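PDB 2VAP: cell division protein FtsZ 1 from Methanocaldococcus jannaschii, which binds GTP and, as a tubulin homologue with GTPase activity, probably polymerises into the contractile ring formed at the future cell division site. Local coordinates for residues A[38-43]-A[221-226]; A[125-130]-A[138-143]; A[194-199]-A[205-210]; A[264-269]-A[305-310]. All blocks are in the same frame, centred on the assembly; numbering follows the deposited sequence.

Contact 1: A[38-43]-A[221-226]; sequences AKITVV and GLVELI
Ile40 and Val223 face each other where strand 40-45 of the GTPase domain meets the last turns of helix 204-227, and with Ile226 they bury most of the 189 Å² that the two segments share. Ile40 divides its branches between two successive inward residues of the helix. Its CG1 lies anti to the carbonyl carbon (chi1 -59°), which carries CD1 out to the CD1 of Ile226, 4.1 Å away, the two side chains meeting at a slant. The other branch, CG2, turns to Val223 and stops 4.4 Å from that residue's CG2. The same methyl of Val223 also receives Val42 from the next inward position of the strand, with CG2 of Val42 lying 4.0 Å from CG2 of Val223, so one valine methyl faces two strand residues at once. All of these contacts are apolar and none is tight, as expected with the strand and helix axes 10.6 Å apart and nearly antiparallel (172°). The distance between the backbones is bridged partly by a third element: Phe126 of the neighbouring strand 124-130 touches both Ile40 and Val223. Met124 of that strand lies against Ile226, while Ala64 of strand 64-70 reaches Val223. The helix thus lies along one face of the parallel sheet, and its other flank, through Leu222 and Leu225, rests on strand 284-291 of the C-terminal domain.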
loop_
_atom_site.group_PDB
_atom_site.type_symbol
_atom_site.label_atom_id
_atom_site.label_comp_id
_atom_site.label_asym_id
_atom_site.label_seq_id
_atom_site.Cartn_x
_atom_site.Cartn_y
_atom_site.Cartn_z
ATOM N N ALA A 38 -1.206 -16.405 -3.030
ATOM C CA ALA A 38 -1.363 -15.591 -4.230
ATOM C C ALA A 38 -0.013 -15.163 -4.790
ATOM O O ALA A 38 0.927 -14.900 -4.036
ATOM C CB ALA A 38 -2.214 -14.369 -3.931
ATOM N N LYS A 39 0.075 -15.107 -6.116
ATOM C CA LYS A 39 1.219 -14.498 -6.784
ATOM C C LYS A 39 1.040 -12.986 -6.718
ATOM O O LYS A 39 0.070 -12.445 -7.253
ATOM C CB LYS A 39 1.324 -14.971 -8.236
ATOM C CG LYS A 39 1.734 -16.429 -8.388
ATOM C CD LYS A 39 1.873 -16.818 -9.851
ATOM C CE LYS A 39 2.267 -18.279 -9.998
ATOM N NZ LYS A 39 2.406 -18.676 -11.426
ATOM N N ILE A 40 1.966 -12.316 -6.036
ATOM C CA ILE A 40 1.857 -10.879 -5.785
ATOM C C ILE A 40 3.040 -10.123 -6.383
ATOM O O ILE A 40 4.194 -10.530 -6.229
ATOM C CB ILE A 40 1.725 -10.569 -4.264
ATOM C CG1 ILE A 40 0.486 -11.263 -3.683
ATOM C CG2 ILE A 40 1.670 -9.055 -4.009
ATOM C CD1 ILE A 40 0.335 -11.133 -2.176
ATOM N N THR A 41 2.736 -9.027 -7.071
ATOM C CA THR A 41 3.759 -8.142 -7.617
ATOM C C THR A 41 3.536 -6.715 -7.113
ATOM O O THR A 41 2.408 -6.218 -7.112
ATOM C CB THR A 41 3.768 -8.177 -9.164
ATOM O OG1 THR A 41 3.936 -9.530 -9.608
ATOM C CG2 THR A 41 4.902 -7.328 -9.727
ATOM N N VAL A 42 4.615 -6.075 -6.668
ATOM C CA VAL A 42 4.572 -4.676 -6.249
ATOM C C VAL A 42 5.299 -3.826 -7.289
ATOM O O VAL A 42 6.471 -4.068 -7.588
ATOM C CB VAL A 42 5.211 -4.470 -4.847
ATOM C CG1 VAL A 42 5.081 -3.018 -4.400
ATOM C CG2 VAL A 42 4.576 -5.400 -3.820
ATOM N N VAL A 43 4.592 -2.843 -7.841
ATOM C CA VAL A 43 5.150 -1.955 -8.862
ATOM C C VAL A 43 5.306 -0.536 -8.314
ATOM O O VAL A 43 4.323 0.104 -7.935
ATOM C CB VAL A 43 4.285 -1.932 -10.152
ATOM C CG1 VAL A 43 4.950 -1.084 -11.234
ATOM C CG2 VAL A 43 4.045 -3.344 -10.665
ATOM N N GLY A 221 3.097 -4.204 5.069
ATOM C CA GLY A 221 2.061 -4.668 5.993
ATOM C C GLY A 221 0.881 -5.339 5.312
ATOM O O GLY A 221 0.366 -6.345 5.803
ATOM N N LEU A 222 0.449 -4.785 4.181
ATOM C CA LEU A 222 -0.654 -5.368 3.417
ATOM C C LEU A 222 -0.249 -6.656 2.703
ATOM O O LEU A 222 -0.996 -7.637 2.720
ATOM C CB LEU A 222 -1.233 -4.359 2.418
ATOM C CG LEU A 222 -2.254 -3.355 2.961
ATOM C CD1 LEU A 222 -2.429 -2.196 1.993
ATOM C CD2 LEU A 222 -3.595 -4.026 3.246
ATOM N N VAL A 223 0.930 -6.645 2.082
ATOM C CA VAL A 223 1.458 -7.819 1.384
ATOM C C VAL A 223 1.672 -8.984 2.354
ATOM O O VAL A 223 1.190 -10.094 2.116
ATOM C CB VAL A 223 2.789 -7.504 0.641
ATOM C CG1 VAL A 223 3.457 -8.784 0.137
ATOM C CG2 VAL A 223 2.546 -6.551 -0.517
ATOM N N GLU A 224 2.376 -8.713 3.449
ATOM C CA GLU A 224 2.778 -9.763 4.389
ATOM C C GLU A 224 1.634 -10.273 5.271
ATOM O O GLU A 224 1.740 -11.342 5.880
ATOM C CB GLU A 224 3.998 -9.326 5.208
ATOM C CG GLU A 224 5.258 -9.175 4.346
ATOM C CD GLU A 224 6.531 -8.936 5.139
ATOM O OE1 GLU A 224 6.457 -8.516 6.313
ATOM O OE2 GLU A 224 7.621 -9.163 4.570
ATOM N N LEU A 225 0.537 -9.518 5.316
ATOM C CA LEU A 225 -0.710 -10.006 5.902
ATOM C C LEU A 225 -1.129 -11.306 5.207
ATOM O O LEU A 225 -1.655 -12.221 5.844
ATOM C CB LEU A 225 -1.809 -8.944 5.778
ATOM C CG LEU A 225 -3.195 -9.220 6.366
ATOM C CD1 LEU A 225 -3.157 -9.264 7.887
ATOM C CD2 LEU A 225 -4.181 -8.167 5.892
ATOM N N ILE A 226 -0.867 -11.377 3.901
ATOM C CA ILE A 226 -1.166 -12.553 3.087
ATOM C C ILE A 226 0.002 -13.547 3.048
ATOM O O ILE A 226 -0.198 -14.751 3.220
ATOM C CB ILE A 226 -1.542 -12.150 1.631
ATOM C CG1 ILE A 226 -2.643 -11.082 1.632
ATOM C CG2 ILE A 226 -1.964 -13.375 0.814
ATOM C CD1 ILE A 226 -2.773 -10.310 0.329
#

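Contact 2: A[125-130]-A[138-143]; sequences VFITCG and GSAPVV. With GDP (guanosine-5'-diphosphate), chain B.
Ile127 lies over Ala140 and Val143, one helical turn, and carries most of the strand's share in this contact. Everything that passes between strand 124-130 and helix 135-149 here is van der Waals packing. On the aliphatic side, Ile127 uses both branches: CG1 slides past Val143 in the opposite direction, its nearest approach being 3.7 Å to CG1 of Val143. This CG1 lies beside the backbone N (chi1 -58°), which puts CG2 anti to that N, 3.9 Å from CB of Ala140. The small alanine lets the helix come close, and the axes pass 8.7 Å apart, running almost antiparallel at 171°. A second kind of neighbour is sulfur. SG of Cys129 rests 3.8 Å from the Ala140 CB, so this one methyl touches both the thiol and the isoleucine branch. The third kind is contact with the nucleotide, made by backbone: the O atom of Gly130 lies 3.2 Å from C5' of GDP, and a side chain at this glycine would run into the ribose. Just beyond the strand, Gly134 and Gly136 donate backbone N-H groups to the GDP, Gly136 at the start of the helix. This is the first half of a beta-alpha-beta crossover, 124-130 to 135-149 to 153-160, whose glycine-rich strand-to-helix turn is the tubulin/FtsZ signature loop that binds the phosphates.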
loop_
_atom_site.group_PDB
_atom_site.type_symbol
_atom_site.label_atom_id
_atom_site.label_comp_id
_atom_site.label_asym_id
_atom_site.label_seq_id
_atom_site.Cartn_x
_atom_site.Cartn_y
_atom_site.Cartn_z
ATOM N N VAL A 125 -1.787 -7.205 -7.739
ATOM C CA VAL A 125 -0.758 -6.219 -8.069
ATOM C C VAL A 125 -0.909 -4.973 -7.199
ATOM O O VAL A 125 -1.984 -4.369 -7.143
ATOM C CB VAL A 125 -0.776 -5.820 -9.574
ATOM C CG1 VAL A 125 0.269 -4.741 -9.866
ATOM C CG2 VAL A 125 -0.538 -7.033 -10.463
ATOM N N PHE A 126 0.172 -4.614 -6.511
ATOM C CA PHE A 126 0.247 -3.356 -5.777
ATOM C C PHE A 126 0.935 -2.309 -6.645
ATOM O O PHE A 126 2.010 -2.559 -7.192
ATOM C CB PHE A 126 1.026 -3.535 -4.470
ATOM C CG PHE A 126 0.265 -4.260 -3.396
ATOM C CD1 PHE A 126 0.207 -5.651 -3.381
ATOM C CD2 PHE A 126 -0.378 -3.551 -2.385
ATOM C CE1 PHE A 126 -0.494 -6.323 -2.383
ATOM C CE2 PHE A 126 -1.078 -4.215 -1.381
ATOM C CZ PHE A 126 -1.134 -5.602 -1.380
ATOM N N ILE A 127 0.301 -1.148 -6.783
ATOM C CA ILE A 127 0.905 -0.019 -7.489
ATOM C C ILE A 127 1.176 1.088 -6.476
ATOM O O ILE A 127 0.254 1.583 -5.824
ATOM C CB ILE A 127 0.007 0.516 -8.642
ATOM C CG1 ILE A 127 -0.299 -0.585 -9.662
ATOM C CG2 ILE A 127 0.674 1.696 -9.349
ATOM C CD1 ILE A 127 -1.611 -1.298 -9.431
ATOM N N THR A 128 2.443 1.467 -6.345
ATOM C CA THR A 128 2.832 2.471 -5.356
ATOM C C THR A 128 3.669 3.605 -5.948
ATOM O O THR A 128 4.526 3.383 -6.807
ATOM C CB THR A 128 3.534 1.835 -4.118
ATOM O OG1 THR A 128 3.706 2.826 -3.097
ATOM C CG2 THR A 128 4.895 1.228 -4.481
ATOM N N CYS A 129 3.392 4.821 -5.487
ATOM C CA CYS A 129 4.119 6.012 -5.907
ATOM C C CYS A 129 3.752 7.196 -5.024
ATOM O O CYS A 129 2.787 7.140 -4.258
ATOM C CB CYS A 129 3.812 6.351 -7.373
ATOM S SG CYS A 129 2.147 6.987 -7.672
ATOM N N GLY A 130 4.538 8.262 -5.129
ATOM C CA GLY A 130 4.147 9.552 -4.588
ATOM C C GLY A 130 3.467 10.326 -5.698
ATOM O O GLY A 130 4.089 10.623 -6.719
ATOM N N GLY A 138 1.626 10.055 -13.744
ATOM C CA GLY A 138 1.268 9.657 -15.100
ATOM C C GLY A 138 1.191 8.159 -15.323
ATOM O O GLY A 138 0.253 7.671 -15.957
ATOM N N SER A 139 2.173 7.428 -14.798
ATOM C CA SER A 139 2.309 5.997 -15.086
ATOM C C SER A 139 1.458 5.087 -14.197
ATOM O O SER A 139 1.019 4.027 -14.643
ATOM C CB SER A 139 3.776 5.565 -15.024
ATOM O OG SER A 139 4.282 5.646 -13.704
ATOM N N ALA A 140 1.233 5.498 -12.950
ATOM C CA ALA A 140 0.477 4.678 -11.992
ATOM C C ALA A 140 -0.898 4.211 -12.504
ATOM O O ALA A 140 -1.200 3.019 -12.412
ATOM C CB ALA A 140 0.351 5.384 -10.634
ATOM N N PRO A 141 -1.727 5.132 -13.050
ATOM C CA PRO A 141 -3.020 4.709 -13.611
ATOM C C PRO A 141 -2.897 3.769 -14.812
ATOM O O PRO A 141 -3.775 2.931 -15.022
ATOM C CB PRO A 141 -3.670 6.032 -14.041
ATOM C CG PRO A 141 -2.966 7.080 -13.253
ATOM C CD PRO A 141 -1.560 6.593 -13.162
ATOM N N VAL A 142 -1.821 3.907 -15.586
ATOM C CA VAL A 142 -1.567 3.018 -16.723
ATOM C C VAL A 142 -1.236 1.599 -16.241
ATOM O O VAL A 142 -1.779 0.621 -16.759
ATOM C CB VAL A 142 -0.451 3.558 -17.658
ATOM C CG1 VAL A 142 -0.217 2.610 -18.833
ATOM C CG2 VAL A 142 -0.804 4.950 -18.169
ATOM N N VAL A 143 -0.355 1.497 -15.245
ATOM C CA VAL A 143 -0.026 0.206 -14.632
ATOM C C VAL A 143 -1.289 -0.441 -14.052
ATOM O O VAL A 143 -1.519 -1.640 -14.234
ATOM C CB VAL A 143 1.068 0.339 -13.534
ATOM C CG1 VAL A 143 1.393 -1.020 -12.922
ATOM C CG2 VAL A 143 2.332 0.966 -14.107
HETATM P PB GDP B . 8.227 11.622 -10.165
HETATM O O1B GDP B . 8.112 12.536 -11.362
HETATM O O2B GDP B . 9.524 10.852 -10.242
HETATM O O3B GDP B . 7.059 10.666 -10.158
HETATM O O3A GDP B . 8.198 12.543 -8.845
HETATM P PA GDP B . 8.707 12.056 -7.396
HETATM O O1A GDP B . 8.436 10.590 -7.162
HETATM O O2A GDP B . 10.165 12.391 -7.189
HETATM O "O5'" GDP B . 7.807 12.950 -6.409
HETATM C "C5'" GDP B . 6.387 12.883 -6.479
HETATM C "C4'" GDP B . 5.806 13.110 -5.093
HETATM O "O4'" GDP B . 6.327 12.140 -4.179
HETATM C "C3'" GDP B . 6.194 14.471 -4.539
HETATM O "O3'" GDP B . 5.196 15.456 -4.825
HETATM C "C2'" GDP B . 6.374 14.230 -3.054
HETATM O "O2'" GDP B . 5.147 14.463 -2.357
HETATM C "C1'" GDP B . 6.714 12.754 -2.947
HETATM N N9 GDP B . 8.166 12.531 -2.706
HETATM C C8 GDP B . 9.211 13.170 -3.275
HETATM N N7 GDP B . 10.396 12.689 -2.811
HETATM C C5 GDP B . 10.113 11.715 -1.925
HETATM C C6 GDP B . 10.885 10.786 -1.060
HETATM O O6 GDP B . 12.135 10.804 -1.052
HETATM N N1 GDP B . 10.199 9.926 -0.287
HETATM C C2 GDP B . 8.850 9.881 -0.274
HETATM N N2 GDP B . 8.224 8.989 0.530
HETATM N N3 GDP B . 8.086 10.702 -1.039
HETATM C C4 GDP B . 8.647 11.617 -1.864
#

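Contact 3: A[194-199]-A[205-210]; sequences KLFEIV and KLAFKV. With GDP (guanosine-5'-diphosphate), chain B.
With CG beside its backbone N and anti to the carbonyl carbon (chi1 -81°), Phe196 swings its ring back toward the helix, so that CE1 comes within 3.8 Å of CB of Ala207, the methyl meeting the ring obliquely. In Val199, CG1 lies beside the backbone N (chi1 -76°), which leaves CG2 between the backbone N and the carbonyl carbon, where it meets CG2 of Val210 tip to tip at 4.2 Å. Leu195 adds a looser contact, its CD2 4.3 Å from CG1 of Val210. Within segment 194-199, Lys194 NZ and Glu197 OE2 form a salt bridge of 2.7 Å, the nitrogen coming from above the carboxylate plane. Phe208 points away from this packing and lays a face of its ring on the guanine, CD1 being 3.5 Å from C4 of GDP. A serine at Phe208 would probably leave this face of the base without its aromatic cover and deprive Phe162, whose ring meets it, of a partner. Helix 204-227 thus packs on helix 195-198 with one side while the other contributes to the nucleotide site: Phe208 lays a ring face over the base, and Asp212, one turn further, hydrogen-bonds to GDP, as is characteristic of the guanine pocket in FtsZ.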
loop_
_atom_site.group_PDB
_atom_site.type_symbol
_atom_site.label_atom_id
_atom_site.label_comp_id
_atom_site.label_asym_id
_atom_site.label_seq_id
_atom_site.Cartn_x
_atom_site.Cartn_y
_atom_site.Cartn_z
ATOM N N LYS A 194 -0.749 15.089 6.696
ATOM C CA LYS A 194 -1.129 14.616 8.031
ATOM C C LYS A 194 0.051 14.062 8.840
ATOM O O LYS A 194 -0.053 13.905 10.059
ATOM C CB LYS A 194 -2.266 13.589 7.953
ATOM C CG LYS A 194 -3.555 14.102 7.297
ATOM C CD LYS A 194 -4.125 15.355 7.971
ATOM C CE LYS A 194 -4.888 15.026 9.243
ATOM N NZ LYS A 194 -5.682 16.187 9.731
ATOM N N LEU A 195 1.166 13.780 8.167
ATOM C CA LEU A 195 2.394 13.364 8.851
ATOM C C LEU A 195 2.928 14.476 9.752
ATOM O O LEU A 195 3.603 14.208 10.747
ATOM C CB LEU A 195 3.472 12.939 7.849
ATOM C CG LEU A 195 3.189 11.722 6.964
ATOM C CD1 LEU A 195 4.226 11.630 5.861
ATOM C CD2 LEU A 195 3.151 10.439 7.780
ATOM N N PHE A 196 2.608 15.720 9.398
ATOM C CA PHE A 196 3.008 16.880 10.194
ATOM C C PHE A 196 2.222 17.015 11.504
ATOM O O PHE A 196 2.540 17.866 12.336
ATOM C CB PHE A 196 2.916 18.166 9.367
ATOM C CG PHE A 196 4.097 18.397 8.455
ATOM C CD1 PHE A 196 5.397 18.143 8.890
ATOM C CD2 PHE A 196 3.908 18.897 7.171
ATOM C CE1 PHE A 196 6.490 18.365 8.052
ATOM C CE2 PHE A 196 4.995 19.128 6.327
ATOM C CZ PHE A 196 6.287 18.857 6.769
ATOM N N GLU A 197 1.198 16.183 11.680
ATOM C CA GLU A 197 0.516 16.073 12.969
ATOM C C GLU A 197 1.247 15.075 13.866
ATOM O O GLU A 197 1.185 15.169 15.094
ATOM C CB GLU A 197 -0.952 15.673 12.794
ATOM C CG GLU A 197 -1.838 16.793 12.253
ATOM C CD GLU A 197 -3.324 16.465 12.291
ATOM O OE1 GLU A 197 -3.714 15.453 12.911
ATOM O OE2 GLU A 197 -4.110 17.235 11.698
ATOM N N ILE A 198 1.943 14.128 13.240
ATOM C CA ILE A 198 2.757 13.146 13.956
ATOM C C ILE A 198 4.129 13.735 14.292
ATOM O O ILE A 198 4.603 13.612 15.424
ATOM C CB ILE A 198 2.912 11.823 13.153
ATOM C CG1 ILE A 198 1.537 11.255 12.781
ATOM C CG2 ILE A 198 3.722 10.796 13.951
ATOM C CD1 ILE A 198 1.568 10.170 11.711
ATOM N N VAL A 199 4.754 14.377 13.305
ATOM C CA VAL A 199 6.050 15.039 13.497
ATOM C C VAL A 199 6.004 16.528 13.100
ATOM O O VAL A 199 6.512 16.910 12.042
ATOM C CB VAL A 199 7.212 14.289 12.771
ATOM C CG1 VAL A 199 7.601 13.033 13.539
ATOM C CG2 VAL A 199 6.850 13.950 11.320
ATOM N N LYS A 205 12.881 17.667 3.963
ATOM C CA LYS A 205 13.755 16.570 3.532
ATOM C C LYS A 205 13.718 15.369 4.483
ATOM O O LYS A 205 13.852 14.225 4.046
ATOM C CB LYS A 205 15.197 17.056 3.308
ATOM C CG LYS A 205 15.909 17.600 4.542
ATOM C CD LYS A 205 17.341 17.992 4.214
ATOM C CE LYS A 205 18.095 18.434 5.457
ATOM N NZ LYS A 205 19.498 18.819 5.142
ATOM N N LEU A 206 13.523 15.638 5.772
ATOM C CA LEU A 206 13.412 14.582 6.778
ATOM C C LEU A 206 11.978 14.065 6.898
ATOM O O LEU A 206 11.756 12.915 7.283
ATOM C CB LEU A 206 13.938 15.061 8.136
ATOM C CG LEU A 206 15.414 15.478 8.222
ATOM C CD1 LEU A 206 15.709 16.131 9.563
ATOM C CD2 LEU A 206 16.357 14.302 7.979
ATOM N N ALA A 207 11.010 14.920 6.564
ATOM C CA ALA A 207 9.602 14.524 6.513
ATOM C C ALA A 207 9.352 13.494 5.410
ATOM O O ALA A 207 8.473 12.640 5.541
ATOM C CB ALA A 207 8.707 15.742 6.324
ATOM N N PHE A 208 10.133 13.577 4.331
ATOM C CA PHE A 208 10.087 12.580 3.259
ATOM C C PHE A 208 10.581 11.210 3.728
ATOM O O PHE A 208 10.109 10.179 3.244
ATOM C CB PHE A 208 10.896 13.036 2.040
ATOM C CG PHE A 208 10.204 14.077 1.199
ATOM C CD1 PHE A 208 8.895 13.887 0.762
ATOM C CD2 PHE A 208 10.873 15.235 0.820
ATOM C CE1 PHE A 208 8.258 14.845 -0.022
ATOM C CE2 PHE A 208 10.245 16.199 0.032
ATOM C CZ PHE A 208 8.935 16.003 -0.387
ATOM N N LYS A 209 11.530 11.209 4.665
ATOM C CA LYS A 209 12.036 9.970 5.262
ATOM C C LYS A 209 10.989 9.305 6.157
ATOM O O LYS A 209 10.932 8.077 6.249
ATOM C CB LYS A 209 13.328 10.226 6.047
ATOM C CG LYS A 209 14.536 10.543 5.174
ATOM C CD LYS A 209 15.773 10.812 6.018
ATOM C CE LYS A 209 16.982 11.148 5.154
ATOM N NZ LYS A 209 17.484 9.971 4.388
ATOM N N VAL A 210 10.169 10.123 6.816
ATOM C CA VAL A 210 9.025 9.630 7.585
ATOM C C VAL A 210 7.982 9.055 6.623
ATOM O O VAL A 210 7.415 7.988 6.876
ATOM C CB VAL A 210 8.406 10.742 8.480
ATOM C CG1 VAL A 210 7.162 10.236 9.205
ATOM C CG2 VAL A 210 9.432 11.247 9.490
HETATM P PB GDP B . 8.227 11.622 -10.165
HETATM O O1B GDP B . 8.112 12.536 -11.362
HETATM O O2B GDP B . 9.524 10.852 -10.242
HETATM O O3B GDP B . 7.059 10.666 -10.158
HETATM O O3A GDP B . 8.198 12.543 -8.845
HETATM P PA GDP B . 8.707 12.056 -7.396
HETATM O O1A GDP B . 8.436 10.590 -7.162
HETATM O O2A GDP B . 10.165 12.391 -7.189
HETATM O "O5'" GDP B . 7.807 12.950 -6.409
HETATM C "C5'" GDP B . 6.387 12.883 -6.479
HETATM C "C4'" GDP B . 5.806 13.110 -5.093
HETATM O "O4'" GDP B . 6.327 12.140 -4.179
HETATM C "C3'" GDP B . 6.194 14.471 -4.539
HETATM O "O3'" GDP B . 5.196 15.456 -4.825
HETATM C "C2'" GDP B . 6.374 14.230 -3.054
HETATM O "O2'" GDP B . 5.147 14.463 -2.357
HETATM C "C1'" GDP B . 6.714 12.754 -2.947
HETATM N N9 GDP B . 8.166 12.531 -2.706
HETATM C C8 GDP B . 9.211 13.170 -3.275
HETATM N N7 GDP B . 10.396 12.689 -2.811
HETATM C C5 GDP B . 10.113 11.715 -1.925
HETATM C C6 GDP B . 10.885 10.786 -1.060
HETATM O O6 GDP B . 12.135 10.804 -1.052
HETATM N N1 GDP B . 10.199 9.926 -0.287
HETATM C C2 GDP B . 8.850 9.881 -0.274
HETATM N N2 GDP B . 8.224 8.989 0.530
HETATM N N3 GDP B . 8.086 10.702 -1.039
HETATM C C4 GDP B . 8.647 11.617 -1.864
#

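Contact 4: A[264-269]-A[305-310]; sequences EAVSMA and ATVSSR
Val266 meets Thr306 and Val307 in a small apolar contact between two helices of the C-terminal domain, 261-270 and 297-310, which buries 119 Å² in all. Val266 is the single residue from its segment that reaches across. Its CG1 stands between the backbone N and the carbonyl carbon (chi1 66°), and from there it approaches CG2 of Thr306 to 3.9 Å. CG2 of Val266 takes the other neighbour, 3.7 Å from CG2 of Val307. The valine therefore straddles two consecutive residues of the opposite helix, crossing both at a slant. Thr306 offers its carbon side to this packing, while its OG1 is hydrogen-bonded to the carbonyl O of Glu302 one turn earlier in its own helix. An alanine in place of Val266 would remove both methyl branches and is likely to open a gap beside Thr306 and Val307, as nothing else in its segment touches them. Strand 331-338 lies beneath both helices, since Ala265 and Ala269 touch Val333 and Val307 touches Leu335. Two helices packed side by side on one face of a mixed four-stranded sheet are a feature of the C-terminal domain that FtsZ shares with tubulin.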
loop_
_atom_site.group_PDB
_atom_site.type_symbol
_atom_site.label_atom_id
_atom_site.label_comp_id
_atom_site.label_asym_id
_atom_site.label_seq_id
_atom_site.Cartn_x
_atom_site.Cartn_y
_atom_site.Cartn_z
ATOM N N GLU A 264 -3.104 0.091 23.676
ATOM C CA GLU A 264 -2.568 1.401 23.307
ATOM C C GLU A 264 -2.240 1.497 21.817
ATOM O O GLU A 264 -2.409 2.556 21.210
ATOM C CB GLU A 264 -1.340 1.749 24.153
ATOM C CG GLU A 264 -1.662 2.099 25.603
ATOM C CD GLU A 264 -0.489 2.718 26.343
ATOM O OE1 GLU A 264 0.216 3.571 25.758
ATOM O OE2 GLU A 264 -0.274 2.357 27.519
ATOM N N ALA A 265 -1.779 0.390 21.235
ATOM C CA ALA A 265 -1.452 0.342 19.807
ATOM C C ALA A 265 -2.685 0.524 18.922
ATOM O O ALA A 265 -2.647 1.285 17.952
ATOM C CB ALA A 265 -0.725 -0.954 19.459
ATOM N N VAL A 266 -3.774 -0.170 19.256
ATOM C CA VAL A 266 -5.019 -0.059 18.490
ATOM C C VAL A 266 -5.688 1.311 18.673
ATOM O O VAL A 266 -6.268 1.853 17.730
ATOM C CB VAL A 266 -6.007 -1.239 18.771
ATOM C CG1 VAL A 266 -6.520 -1.223 20.211
ATOM C CG2 VAL A 266 -7.166 -1.223 17.785
ATOM N N SER A 267 -5.584 1.866 19.881
ATOM C CA SER A 267 -6.095 3.208 20.168
ATOM C C SER A 267 -5.372 4.249 19.314
ATOM O O SER A 267 -6.008 5.122 18.720
ATOM C CB SER A 267 -5.946 3.540 21.655
ATOM O OG SER A 267 -6.443 4.835 21.944
ATOM N N MET A 268 -4.046 4.134 19.250
ATOM C CA MET A 268 -3.216 5.022 18.437
ATOM C C MET A 268 -3.536 4.883 16.946
ATOM O O MET A 268 -3.587 5.880 16.223
ATOM C CB MET A 268 -1.728 4.756 18.700
ATOM C CG MET A 268 -0.776 5.752 18.044
ATOM S SD MET A 268 0.966 5.347 18.295
ATOM C CE MET A 268 1.190 5.825 20.009
ATOM N N ALA A 269 -3.762 3.647 16.502
ATOM C CA ALA A 269 -4.111 3.366 15.107
ATOM C C ALA A 269 -5.462 3.967 14.712
ATOM O O ALA A 269 -5.587 4.577 13.649
ATOM C CB ALA A 269 -4.093 1.863 14.844
ATOM N N ALA A 305 -11.363 -6.697 18.278
ATOM C CA ALA A 305 -12.590 -6.367 19.009
ATOM C C ALA A 305 -12.777 -4.857 19.164
ATOM O O ALA A 305 -13.896 -4.350 19.042
ATOM C CB ALA A 305 -12.598 -7.048 20.372
ATOM N N THR A 306 -11.678 -4.151 19.424
ATOM C CA THR A 306 -11.690 -2.695 19.571
ATOM C C THR A 306 -12.056 -2.009 18.251
ATOM O O THR A 306 -12.867 -1.080 18.232
ATOM C CB THR A 306 -10.335 -2.165 20.108
ATOM O OG1 THR A 306 -10.003 -2.844 21.326
ATOM C CG2 THR A 306 -10.399 -0.665 20.382
ATOM N N VAL A 307 -11.462 -2.478 17.153
ATOM C CA VAL A 307 -11.767 -1.954 15.819
ATOM C C VAL A 307 -13.226 -2.226 15.445
ATOM O O VAL A 307 -13.923 -1.333 14.955
ATOM C CB VAL A 307 -10.813 -2.529 14.736
ATOM C CG1 VAL A 307 -11.263 -2.122 13.337
ATOM C CG2 VAL A 307 -9.385 -2.066 14.978
ATOM N N SER A 308 -13.680 -3.453 15.700
ATOM C CA SER A 308 -15.044 -3.874 15.371
ATOM C C SER A 308 -16.112 -3.059 16.102
ATOM O O SER A 308 -17.143 -2.717 15.519
ATOM C CB SER A 308 -15.232 -5.367 15.653
ATOM O OG SER A 308 -16.496 -5.818 15.193
ATOM N N SER A 309 -15.855 -2.750 17.372
ATOM C CA SER A 309 -16.777 -1.959 18.189
ATOM C C SER A 309 -16.843 -0.502 17.731
ATOM O O SER A 309 -17.895 0.135 17.815
ATOM C CB SER A 309 -16.386 -2.032 19.667
ATOM O OG SER A 309 -15.085 -1.511 19.879
ATOM N N ARG A 310 -15.715 0.012 17.244
ATOM C CA ARG A 310 -15.616 1.395 16.783
ATOM C C ARG A 310 -16.266 1.591 15.411
ATOM O O ARG A 310 -16.924 2.607 15.169
ATOM C CB ARG A 310 -14.149 1.849 16.770
ATOM C CG ARG A 310 -13.911 3.295 16.336
ATOM C CD ARG A 310 -14.579 4.304 17.266
ATOM N NE ARG A 310 -14.489 5.670 16.749
ATOM C CZ ARG A 310 -15.358 6.221 15.903
ATOM N NH1 ARG A 310 -16.399 5.529 15.456
ATOM N NH2 ARG A 310 -15.182 7.470 15.497
#

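In the fold
Contacts 1 and 2 lie in the parallel sheet of the GTPase domain, their centres 15 Å apart, and touch directly because strands 40-45 and 124-130 are neighbours. Contact 3 uses the start of helix 204-227, contact 1 its end, the two centres about 25 Å apart, so this one helix runs from the guanine pocket to the base of the sheet and against the C-terminal domain. GDP is touched by contacts 2 and 3 from different elements. Along the chain, contacts 2 and 3 follow one another inside the loop closed by contact 1, and contact 4 comes after it, in the C-terminal domain, about 30 Å from contact 2 between centres.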